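Local structure of extracellular solute-binding protein, family 1 (Bifidobacterium longum subsp. infantis, 6FTH) at residues V367-L377 and Y386-A396; A139-S147 and D407-V417. The protein probably serves as the extracellular sugar-capturing component of an ABC transporter, binding human milk oligosaccharides for uptake by the bacterium. All coordinates share one frame; numbering follows the deposited sequence.

Contact 1. Residues V367-L377 and Y386-A396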
loop_
_atom_site.group_PDB
_atom_site.type_symbol
_atom_site.label_atom_id
_atom_site.label_comp_id
_atom_site.label_asym_id
_atom_site.label_seq_id
_atom_site.Cartn_x
_atom_site.Cartn_y
_atom_site.Cartn_z
ATOM N N VAL A 367 -17.499 -4.840 10.532
ATOM C CA VAL A 367 -18.028 -5.390 9.292
ATOM C C VAL A 367 -18.899 -4.369 8.575
ATOM O O VAL A 367 -18.796 -4.212 7.353
ATOM C CB VAL A 367 -18.760 -6.725 9.538
ATOM C CG1 VAL A 367 -19.452 -7.174 8.270
ATOM C CG2 VAL A 367 -17.772 -7.786 10.019
ATOM N N GLN A 368 -19.743 -3.643 9.323
ATOM C CA GLN A 368 -20.635 -2.676 8.681
ATOM C C GLN A 368 -19.872 -1.460 8.145
ATOM O O GLN A 368 -20.221 -0.929 7.088
ATOM C CB GLN A 368 -21.766 -2.270 9.624
ATOM C CG GLN A 368 -22.770 -3.389 9.857
ATOM C CD GLN A 368 -23.957 -2.904 10.661
ATOM O OE1 GLN A 368 -25.002 -2.565 10.089
ATOM N NE2 GLN A 368 -23.796 -2.829 11.981
ATOM N N GLN A 369 -18.815 -1.013 8.821
ATOM C CA GLN A 369 -18.013 0.043 8.203
ATOM C C GLN A 369 -17.405 -0.431 6.898
ATOM O O GLN A 369 -17.328 0.311 5.918
ATOM C CB GLN A 369 -16.876 0.479 9.112
ATOM C CG GLN A 369 -17.216 1.205 10.355
ATOM C CD GLN A 369 -15.963 1.425 11.148
ATOM O OE1 GLN A 369 -15.131 2.264 10.783
ATOM N NE2 GLN A 369 -15.748 0.605 12.171
ATOM N N PHE A 370 -16.885 -1.648 6.892
ATOM C CA PHE A 370 -16.099 -2.121 5.764
ATOM C C PHE A 370 -17.000 -2.435 4.569
ATOM O O PHE A 370 -16.647 -2.130 3.430
ATOM C CB PHE A 370 -15.275 -3.341 6.219
ATOM C CG PHE A 370 -14.334 -3.894 5.179
ATOM C CD1 PHE A 370 -13.331 -3.114 4.620
ATOM C CD2 PHE A 370 -14.423 -5.222 4.798
ATOM C CE1 PHE A 370 -12.476 -3.635 3.655
ATOM C CE2 PHE A 370 -13.562 -5.756 3.846
ATOM C CZ PHE A 370 -12.597 -4.962 3.276
ATOM N N LEU A 371 -18.171 -3.037 4.828
ATOM C CA LEU A 371 -19.072 -3.534 3.789
ATOM C C LEU A 371 -20.411 -2.811 3.730
ATOM O O LEU A 371 -21.244 -3.160 2.884
ATOM C CB LEU A 371 -19.337 -5.032 4.021
ATOM C CG LEU A 371 -18.079 -5.908 4.044
ATOM C CD1 LEU A 371 -18.413 -7.355 4.406
ATOM C CD2 LEU A 371 -17.352 -5.840 2.725
ATOM N N GLY A 372 -20.651 -1.851 4.605
ATOM C CA GLY A 372 -21.922 -1.152 4.681
ATOM C C GLY A 372 -22.890 -1.806 5.657
ATOM O O GLY A 372 -22.668 -2.896 6.184
ATOM N N SER A 373 -24.005 -1.116 5.884
ATOM C CA SER A 373 -24.972 -1.545 6.887
ATOM C C SER A 373 -25.556 -2.915 6.556
ATOM O O SER A 373 -25.785 -3.254 5.392
ATOM C CB SER A 373 -26.109 -0.527 6.939
ATOM O OG SER A 373 -25.624 0.781 7.210
ATOM N N PHE A 374 -25.799 -3.707 7.605
ATOM C CA PHE A 374 -26.514 -4.970 7.454
ATOM C C PHE A 374 -27.867 -4.728 6.792
ATOM O O PHE A 374 -28.579 -3.772 7.118
ATOM C CB PHE A 374 -26.721 -5.610 8.830
ATOM C CG PHE A 374 -25.446 -6.087 9.489
ATOM C CD1 PHE A 374 -24.467 -6.739 8.765
ATOM C CD2 PHE A 374 -25.242 -5.867 10.836
ATOM C CE1 PHE A 374 -23.313 -7.175 9.385
ATOM C CE2 PHE A 374 -24.104 -6.287 11.463
ATOM C CZ PHE A 374 -23.130 -6.941 10.745
ATOM N N GLY A 375 -28.208 -5.589 5.840
ATOM C CA GLY A 375 -29.446 -5.461 5.095
ATOM C C GLY A 375 -29.389 -4.537 3.908
ATOM O O GLY A 375 -30.348 -4.499 3.126
ATOM N N ASN A 376 -28.314 -3.774 3.746
ATOM C CA ASN A 376 -28.155 -2.944 2.565
ATOM C C ASN A 376 -27.355 -3.738 1.541
ATOM O O ASN A 376 -27.936 -4.340 0.634
ATOM C CB ASN A 376 -27.518 -1.602 2.959
ATOM C CG ASN A 376 -27.410 -0.638 1.804
ATOM O OD1 ASN A 376 -27.374 -1.042 0.637
ATOM N ND2 ASN A 376 -27.321 0.651 2.122
ATOM N N LEU A 377 -26.028 -3.814 1.714
ATOM C CA LEU A 377 -25.176 -4.596 0.830
ATOM C C LEU A 377 -24.756 -5.928 1.420
ATOM O O LEU A 377 -24.253 -6.773 0.679
ATOM C CB LEU A 377 -23.870 -3.849 0.513
ATOM C CG LEU A 377 -23.986 -2.442 -0.039
ATOM C CD1 LEU A 377 -22.583 -1.916 -0.348
ATOM C CD2 LEU A 377 -24.845 -2.462 -1.290
ATOM N N TYR A 386 -20.664 -13.619 6.531
ATOM C CA TYR A 386 -21.348 -12.476 5.939
ATOM C C TYR A 386 -21.328 -12.643 4.433
ATOM O O TYR A 386 -20.341 -13.124 3.877
ATOM C CB TYR A 386 -20.668 -11.163 6.338
ATOM C CG TYR A 386 -20.664 -10.983 7.826
ATOM C CD1 TYR A 386 -21.738 -10.396 8.483
ATOM C CD2 TYR A 386 -19.619 -11.484 8.588
ATOM C CE1 TYR A 386 -21.753 -10.270 9.844
ATOM C CE2 TYR A 386 -19.611 -11.351 9.968
ATOM C CZ TYR A 386 -20.694 -10.747 10.595
ATOM O OH TYR A 386 -20.746 -10.604 11.961
ATOM N N THR A 387 -22.408 -12.226 3.771
ATOM C CA THR A 387 -22.519 -12.298 2.317
ATOM C C THR A 387 -22.814 -10.923 1.738
ATOM O O THR A 387 -23.768 -10.253 2.148
ATOM C CB THR A 387 -23.610 -13.280 1.891
ATOM O OG1 THR A 387 -23.304 -14.578 2.419
ATOM C CG2 THR A 387 -23.702 -13.343 0.375
ATOM N N VAL A 388 -21.994 -10.523 0.786
ATOM C CA VAL A 388 -22.144 -9.261 0.076
ATOM C C VAL A 388 -22.955 -9.487 -1.198
ATOM O O VAL A 388 -22.717 -10.440 -1.954
ATOM C CB VAL A 388 -20.766 -8.673 -0.265
ATOM C CG1 VAL A 388 -20.908 -7.354 -1.066
ATOM C CG2 VAL A 388 -19.954 -8.445 0.991
ATOM N N ASP A 389 -23.906 -8.589 -1.449
ATOM C CA ASP A 389 -24.585 -8.528 -2.741
ATOM C C ASP A 389 -23.630 -7.809 -3.685
ATOM O O ASP A 389 -23.506 -6.583 -3.651
ATOM C CB ASP A 389 -25.896 -7.768 -2.581
ATOM C CG ASP A 389 -26.733 -7.757 -3.843
ATOM O OD1 ASP A 389 -26.162 -7.790 -4.947
ATOM O OD2 ASP A 389 -27.980 -7.694 -3.717
ATOM N N GLU A 390 -22.916 -8.581 -4.500
ATOM C CA GLU A 390 -21.797 -8.046 -5.271
ATOM C C GLU A 390 -22.240 -6.991 -6.272
ATOM O O GLU A 390 -21.586 -5.946 -6.408
ATOM C CB GLU A 390 -21.074 -9.187 -5.982
ATOM C CG GLU A 390 -20.410 -10.160 -5.019
ATOM C CD GLU A 390 -19.934 -11.415 -5.680
ATOM O OE1 GLU A 390 -19.589 -11.373 -6.880
ATOM O OE2 GLU A 390 -19.903 -12.450 -4.974
ATOM N N ASP A 391 -23.339 -7.241 -6.995
ATOM C CA ASP A 391 -23.777 -6.268 -7.989
ATOM C C ASP A 391 -24.262 -4.990 -7.331
ATOM O O ASP A 391 -24.052 -3.891 -7.859
ATOM C CB ASP A 391 -24.883 -6.865 -8.854
ATOM C CG ASP A 391 -24.384 -7.966 -9.750
ATOM O OD1 ASP A 391 -23.148 -8.049 -9.971
ATOM O OD2 ASP A 391 -25.227 -8.744 -10.249
ATOM N N LYS A 392 -24.919 -5.113 -6.187
ATOM C CA LYS A 392 -25.409 -3.936 -5.479
ATOM C C LYS A 392 -24.252 -3.114 -4.922
ATOM O O LYS A 392 -24.288 -1.877 -4.930
ATOM C CB LYS A 392 -26.336 -4.372 -4.352
ATOM C CG LYS A 392 -27.152 -3.229 -3.755
ATOM C CD LYS A 392 -28.211 -3.750 -2.789
ATOM C CE LYS A 392 -28.957 -2.627 -2.078
ATOM N NZ LYS A 392 -29.890 -3.167 -1.020
ATOM N N TYR A 393 -23.215 -3.795 -4.440
ATOM C CA TYR A 393 -22.013 -3.124 -3.952
ATOM C C TYR A 393 -21.371 -2.289 -5.055
ATOM O O TYR A 393 -21.058 -1.112 -4.856
ATOM C CB TYR A 393 -21.058 -4.207 -3.434
ATOM C CG TYR A 393 -19.737 -3.760 -2.866
ATOM C CD1 TYR A 393 -18.759 -3.213 -3.677
ATOM C CD2 TYR A 393 -19.458 -3.945 -1.514
ATOM C CE1 TYR A 393 -17.548 -2.821 -3.155
ATOM C CE2 TYR A 393 -18.239 -3.566 -0.980
ATOM C CZ TYR A 393 -17.296 -3.008 -1.810
ATOM O OH TYR A 393 -16.075 -2.604 -1.314
ATOM N N THR A 394 -21.144 -2.888 -6.224
ATOM C CA THR A 394 -20.508 -2.140 -7.310
ATOM C C THR A 394 -21.367 -0.970 -7.758
ATOM O O THR A 394 -20.847 0.111 -8.063
ATOM C CB THR A 394 -20.184 -3.061 -8.475
ATOM O OG1 THR A 394 -21.369 -3.708 -8.917
ATOM C CG2 THR A 394 -19.209 -4.124 -8.055
ATOM N N LYS A 395 -22.688 -1.151 -7.781
ATOM C CA LYS A 395 -23.549 -0.028 -8.129
ATOM C C LYS A 395 -23.438 1.091 -7.102
ATOM O O LYS A 395 -23.393 2.269 -7.469
ATOM C CB LYS A 395 -24.993 -0.491 -8.296
ATOM C CG LYS A 395 -25.922 0.641 -8.717
ATOM C CD LYS A 395 -27.283 0.167 -9.113
ATOM C CE LYS A 395 -28.077 1.325 -9.735
ATOM N NZ LYS A 395 -28.296 2.433 -8.769
ATOM N N ALA A 396 -23.388 0.758 -5.808
ATOM C CA ALA A 396 -23.266 1.806 -4.795
ATOM C C ALA A 396 -21.971 2.593 -4.977
ATOM O O ALA A 396 -21.954 3.829 -4.855
ATOM C CB ALA A 396 -23.326 1.184 -3.402
HETATM O O HOH W 1 -15.112 -2.807 1.093
#

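Contact 2. Residues A139-S147 and D407-V417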
loop_
_atom_site.group_PDB
_atom_site.type_symbol
_atom_site.label_atom_id
_atom_site.label_comp_id
_atom_site.label_asym_id
_atom_site.label_seq_id
_atom_site.Cartn_x
_atom_site.Cartn_y
_atom_site.Cartn_z
ATOM N N ALA A 139 -2.399 6.425 18.042
ATOM C CA ALA A 139 -3.283 6.108 16.935
ATOM C C ALA A 139 -3.602 4.628 17.009
ATOM O O ALA A 139 -2.761 3.827 17.432
ATOM C CB ALA A 139 -2.612 6.391 15.591
ATOM N N LEU A 140 -4.829 4.280 16.643
ATOM C CA LEU A 140 -5.143 2.872 16.470
ATOM C C LEU A 140 -5.016 2.482 15.006
ATOM O O LEU A 140 -5.345 3.276 14.118
ATOM C CB LEU A 140 -6.579 2.547 16.899
ATOM C CG LEU A 140 -6.971 2.895 18.337
ATOM C CD1 LEU A 140 -8.392 2.455 18.645
ATOM C CD2 LEU A 140 -6.009 2.233 19.326
ATOM N N PRO A 141 -4.546 1.276 14.727
ATOM C CA PRO A 141 -4.544 0.779 13.353
ATOM C C PRO A 141 -5.886 0.153 12.989
ATOM O O PRO A 141 -6.770 -0.016 13.828
ATOM C CB PRO A 141 -3.460 -0.302 13.408
ATOM C CG PRO A 141 -3.608 -0.868 14.787
ATOM C CD PRO A 141 -4.021 0.270 15.674
ATOM N N SER A 142 -6.012 -0.211 11.713
ATOM C CA SER A 142 -7.113 -1.048 11.242
ATOM C C SER A 142 -6.556 -2.293 10.564
ATOM O O SER A 142 -5.386 -2.328 10.166
ATOM C CB SER A 142 -7.967 -0.300 10.205
ATOM O OG SER A 142 -7.150 0.129 9.107
ATOM N N SER A 143 -7.419 -3.310 10.418
ATOM C CA SER A 143 -7.122 -4.494 9.613
ATOM C C SER A 143 -8.330 -4.853 8.771
ATOM O O SER A 143 -9.405 -5.110 9.317
ATOM C CB SER A 143 -6.768 -5.695 10.494
ATOM O OG SER A 143 -6.933 -6.913 9.778
ATOM N N ARG A 144 -8.155 -4.911 7.452
ATOM C CA ARG A 144 -9.202 -5.405 6.567
ATOM C C ARG A 144 -9.150 -6.911 6.372
ATOM O O ARG A 144 -9.886 -7.452 5.535
ATOM C CB ARG A 144 -9.231 -4.665 5.216
ATOM C CG ARG A 144 -7.922 -4.568 4.470
ATOM C CD ARG A 144 -8.138 -3.988 3.059
ATOM N NE ARG A 144 -6.879 -3.564 2.474
ATOM C CZ ARG A 144 -6.768 -2.943 1.309
ATOM N NH1 ARG A 144 -7.843 -2.727 0.566
ATOM N NH2 ARG A 144 -5.574 -2.541 0.883
ATOM N N GLY A 145 -8.303 -7.604 7.126
ATOM C CA GLY A 145 -8.446 -9.039 7.264
ATOM C C GLY A 145 -7.485 -9.842 6.417
ATOM O O GLY A 145 -6.748 -9.333 5.574
ATOM N N LYS A 146 -7.574 -11.152 6.630
ATOM C CA LYS A 146 -6.549 -12.071 6.131
ATOM C C LYS A 146 -6.515 -12.198 4.608
ATOM O O LYS A 146 -5.505 -12.644 4.066
ATOM C CB LYS A 146 -6.711 -13.428 6.796
ATOM C CG LYS A 146 -8.021 -14.148 6.467
ATOM C CD LYS A 146 -8.163 -15.469 7.239
ATOM C CE LYS A 146 -9.400 -16.255 6.871
ATOM N NZ LYS A 146 -10.670 -15.662 7.313
ATOM N N SER A 147 -7.570 -11.836 3.882
ATOM C CA SER A 147 -7.425 -11.856 2.430
ATOM C C SER A 147 -6.451 -10.819 1.921
ATOM O O SER A 147 -6.041 -10.896 0.754
ATOM C CB SER A 147 -8.767 -11.649 1.724
ATOM O OG SER A 147 -9.548 -12.833 1.811
ATOM N N ASP A 407 -12.280 0.417 2.714
ATOM C CA ASP A 407 -10.925 0.155 3.169
ATOM C C ASP A 407 -10.360 1.280 4.027
ATOM O O ASP A 407 -9.340 1.072 4.684
ATOM C CB ASP A 407 -10.019 -0.117 1.968
ATOM C CG ASP A 407 -9.950 1.053 1.027
ATOM O OD1 ASP A 407 -10.996 1.416 0.456
ATOM O OD2 ASP A 407 -8.867 1.652 0.933
ATOM N N ARG A 408 -11.000 2.443 4.062
ATOM C CA ARG A 408 -10.570 3.532 4.922
ATOM C C ARG A 408 -11.098 3.414 6.365
ATOM O O ARG A 408 -10.867 4.308 7.171
ATOM C CB ARG A 408 -11.017 4.869 4.320
ATOM C CG ARG A 408 -10.021 5.532 3.395
ATOM C CD ARG A 408 -9.671 4.713 2.159
ATOM N NE ARG A 408 -9.150 5.611 1.113
ATOM C CZ ARG A 408 -8.883 5.256 -0.144
ATOM N NH1 ARG A 408 -9.032 4.003 -0.545
ATOM N NH2 ARG A 408 -8.462 6.174 -1.011
ATOM N N PHE A 409 -11.776 2.317 6.707
ATOM C CA PHE A 409 -12.479 2.183 7.976
ATOM C C PHE A 409 -11.555 2.110 9.190
ATOM O O PHE A 409 -10.328 1.936 9.103
ATOM C CB PHE A 409 -13.422 0.971 7.969
ATOM C CG PHE A 409 -12.752 -0.390 8.228
ATOM C CD1 PHE A 409 -11.529 -0.732 7.661
ATOM C CD2 PHE A 409 -13.399 -1.328 8.994
ATOM C CE1 PHE A 409 -10.964 -1.993 7.899
ATOM C CE2 PHE A 409 -12.840 -2.574 9.236
ATOM C CZ PHE A 409 -11.643 -2.905 8.683
ATOM N N SER A 410 -12.195 2.236 10.350
ATOM C CA SER A 410 -11.554 2.245 11.665
ATOM C C SER A 410 -12.084 1.023 12.415
ATOM O O SER A 410 -13.045 1.119 13.187
ATOM C CB SER A 410 -11.883 3.512 12.414
ATOM O OG SER A 410 -11.478 4.624 11.652
ATOM N N GLY A 411 -11.434 -0.114 12.220
ATOM C CA GLY A 411 -11.910 -1.356 12.800
ATOM C C GLY A 411 -11.008 -2.493 12.384
ATOM O O GLY A 411 -9.916 -2.272 11.861
ATOM N N TRP A 412 -11.475 -3.726 12.625
ATOM C CA TRP A 412 -10.688 -4.888 12.256
ATOM C C TRP A 412 -11.595 -6.048 11.889
ATOM O O TRP A 412 -12.662 -6.219 12.493
ATOM C CB TRP A 412 -9.683 -5.311 13.340
ATOM C CG TRP A 412 -10.261 -5.924 14.593
ATOM C CD1 TRP A 412 -11.095 -5.330 15.498
ATOM C CD2 TRP A 412 -9.987 -7.241 15.099
ATOM N NE1 TRP A 412 -11.384 -6.214 16.520
ATOM C CE2 TRP A 412 -10.708 -7.385 16.294
ATOM C CE3 TRP A 412 -9.198 -8.308 14.648
ATOM C CZ2 TRP A 412 -10.649 -8.540 17.058
ATOM C CZ3 TRP A 412 -9.157 -9.464 15.397
ATOM C CH2 TRP A 412 -9.879 -9.567 16.592
ATOM N N ILE A 413 -11.161 -6.820 10.900
ATOM C CA ILE A 413 -11.853 -8.041 10.475
ATOM C C ILE A 413 -11.100 -9.217 11.074
ATOM O O ILE A 413 -9.985 -9.538 10.605
ATOM C CB ILE A 413 -11.947 -8.158 8.945
ATOM C CG1 ILE A 413 -12.566 -6.910 8.293
ATOM C CG2 ILE A 413 -12.742 -9.410 8.570
ATOM C CD1 ILE A 413 -13.968 -6.563 8.727
ATOM N N PRO A 414 -11.630 -9.885 12.110
ATOM C CA PRO A 414 -10.923 -11.027 12.712
ATOM C C PRO A 414 -10.825 -12.196 11.741
ATOM O O PRO A 414 -11.678 -12.391 10.872
ATOM C CB PRO A 414 -11.802 -11.395 13.916
ATOM C CG PRO A 414 -12.629 -10.162 14.208
ATOM C CD PRO A 414 -12.873 -9.566 12.842
ATOM N N ASP A 415 -9.780 -13.018 11.925
ATOM C CA ASP A 415 -9.598 -14.187 11.060
ATOM C C ASP A 415 -10.754 -15.196 11.164
ATOM O O ASP A 415 -11.004 -15.954 10.207
ATOM C CB ASP A 415 -8.294 -14.887 11.401
ATOM C CG ASP A 415 -7.064 -14.164 10.912
ATOM O OD1 ASP A 415 -7.152 -13.034 10.343
ATOM O OD2 ASP A 415 -5.956 -14.728 11.114
ATOM N N GLY A 416 -11.470 -15.213 12.297
ATOM C CA GLY A 416 -12.629 -16.092 12.447
ATOM C C GLY A 416 -13.862 -15.679 11.647
ATOM O O GLY A 416 -14.819 -16.461 11.571
ATOM N N VAL A 417 -13.847 -14.503 11.038
ATOM C CA VAL A 417 -14.937 -14.018 10.200
ATOM C C VAL A 417 -14.683 -14.451 8.769
ATOM O O VAL A 417 -13.552 -14.361 8.275
ATOM C CB VAL A 417 -15.008 -12.482 10.288
ATOM C CG1 VAL A 417 -15.875 -11.875 9.146
ATOM C CG2 VAL A 417 -15.528 -12.080 11.652
HETATM O O HOH W 2 -11.173 -12.924 7.960
HETATM O O HOH W 3 -9.022 -11.632 9.131
#

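Contact 1. Residues V367-L377 and Y386-A396
Leu377 lies across Lys392 and Tyr393 at the tight centre of this contact, its two methyls dividing the work. CD2 presses on the lysine stem, where Leu377 CD2 and Lys392 CG are only 3.5 Å apart, closer than usual for carbons. CD1 meets the Tyr393 ring obliquely, with Leu377 CD1 3.9 Å from Tyr393 CD2. The Leu377 backbone is fixed as well: its O accepts from Asp389 N at 2.8 Å, with an N-H...O angle of 168° that marks a nearly straight bond. Asp389 is the N-cap of the following helix, so this bond reaches the helix start, where Asp389 OD1 caps Lys392 N. A second apolar patch brings Leu371 CD1 to 3.9 Å from Val388 CG2; Tyr393 borders it, and a water bridges Tyr393 OH and Phe370 O. Val367 sets CG1 over one face of Tyr386, 4.0 Å from the ring centroid, a CH-pi contact. Phe374 meets that tyrosine rim to rim, the planes only 8° apart and neither ring over the other.

The solvent side is looser and polar. The extended Lys392 chain, with CG anti to N (chi1 -167°), carries NZ to Asn376 O at 2.8 Å, approaching from above the carbonyl plane.

The contact thus packs helix 363-371 and its exit loop against strand 385-388, the second strand of the hairpin 378-382/385-388, and the start of helix 390-398. Strands 378-382 and 418-420 flank strand 385-388, Ile419 touching both Leu371 and Val388, while Tyr386 OH reaches back to Glu363 of helix 363-371.

Contact 2. Residues A139-S147 and D407-V417
Lys146, Arg144 and Ser143 lose the most surface here, and each meets the 407-417 loop differently. Ser143 forms the backbone join: its N donates to Gly411 O (3.1 Å), and its O accepts from Ile413 N (2.9 Å). Because one residue bonds to both neighbours of Trp412, this is a single parallel beta bridge. Phe409 brings its ring edge to the same acceptor, CZ standing 3.2 Å from Ser143 O near the ring plane. Ser143 OG bonds to Glu335 and also accepts a weak bond from Gly145 N.

Arg144 leads away from the loop, although its CB rests by Phe409 CE1. With CG between N and the carbonyl carbon (chi1 51°) and the chain extended to NE, the side chain runs alongside that of Asp407, pointing the same way. Arg144 NH1 lies 3.7 Å from Asp407 CB but 4.5 Å from Asp407 OD2, which is well out of the guanidinium plane; only the charges are near. Arg144 NE is held by Ala334 O, while the Asp407 carboxylate forms salt bridges with Arg408 and Arg37.

Lys146 lays its aliphatic stem against the Asp415 carboxylate, then bends at its last torsion (chi4 -70°) so that NZ donates to Asp415 O at 2.9 Å and to a water. A second water accepts from Lys146 N and lies 2.7 Å from Ile413 O. Asp415 OD1 stands 2.6 Å from the same water and forms a salt bridge with Lys123.

Across this contact, then, the join is made by main-chain carbonyls and bridging water. Asp407 and Asp415 find their salt-bridge partners outside it or within one segment, and the Arg144-Asp407 proximity probably adds only a general electrostatic attraction.

From the N terminus the chain first reaches 139-147, whose partner 407-417 comes some 260 residues later, so contact 2 closes a long loop. Contact 1 nests wholly inside it: 367-377 and 386-396 are separated by a short, mostly strand-forming turn back, and the chain then proceeds to 407-417. The two centres lie about 16 Å apart, yet the contacts touch. Gln369 NE2 probably donates to Ser410 O at 2.9 Å, Phe370 CE1 packs 3.7 Å from Arg144 CB, and Tyr386 CD2 sits 3.8 Å from Val417 CG1. Together they tie strand 140-143 to helix 363-371 and the small sheet containing strands 385-388 and 418-420.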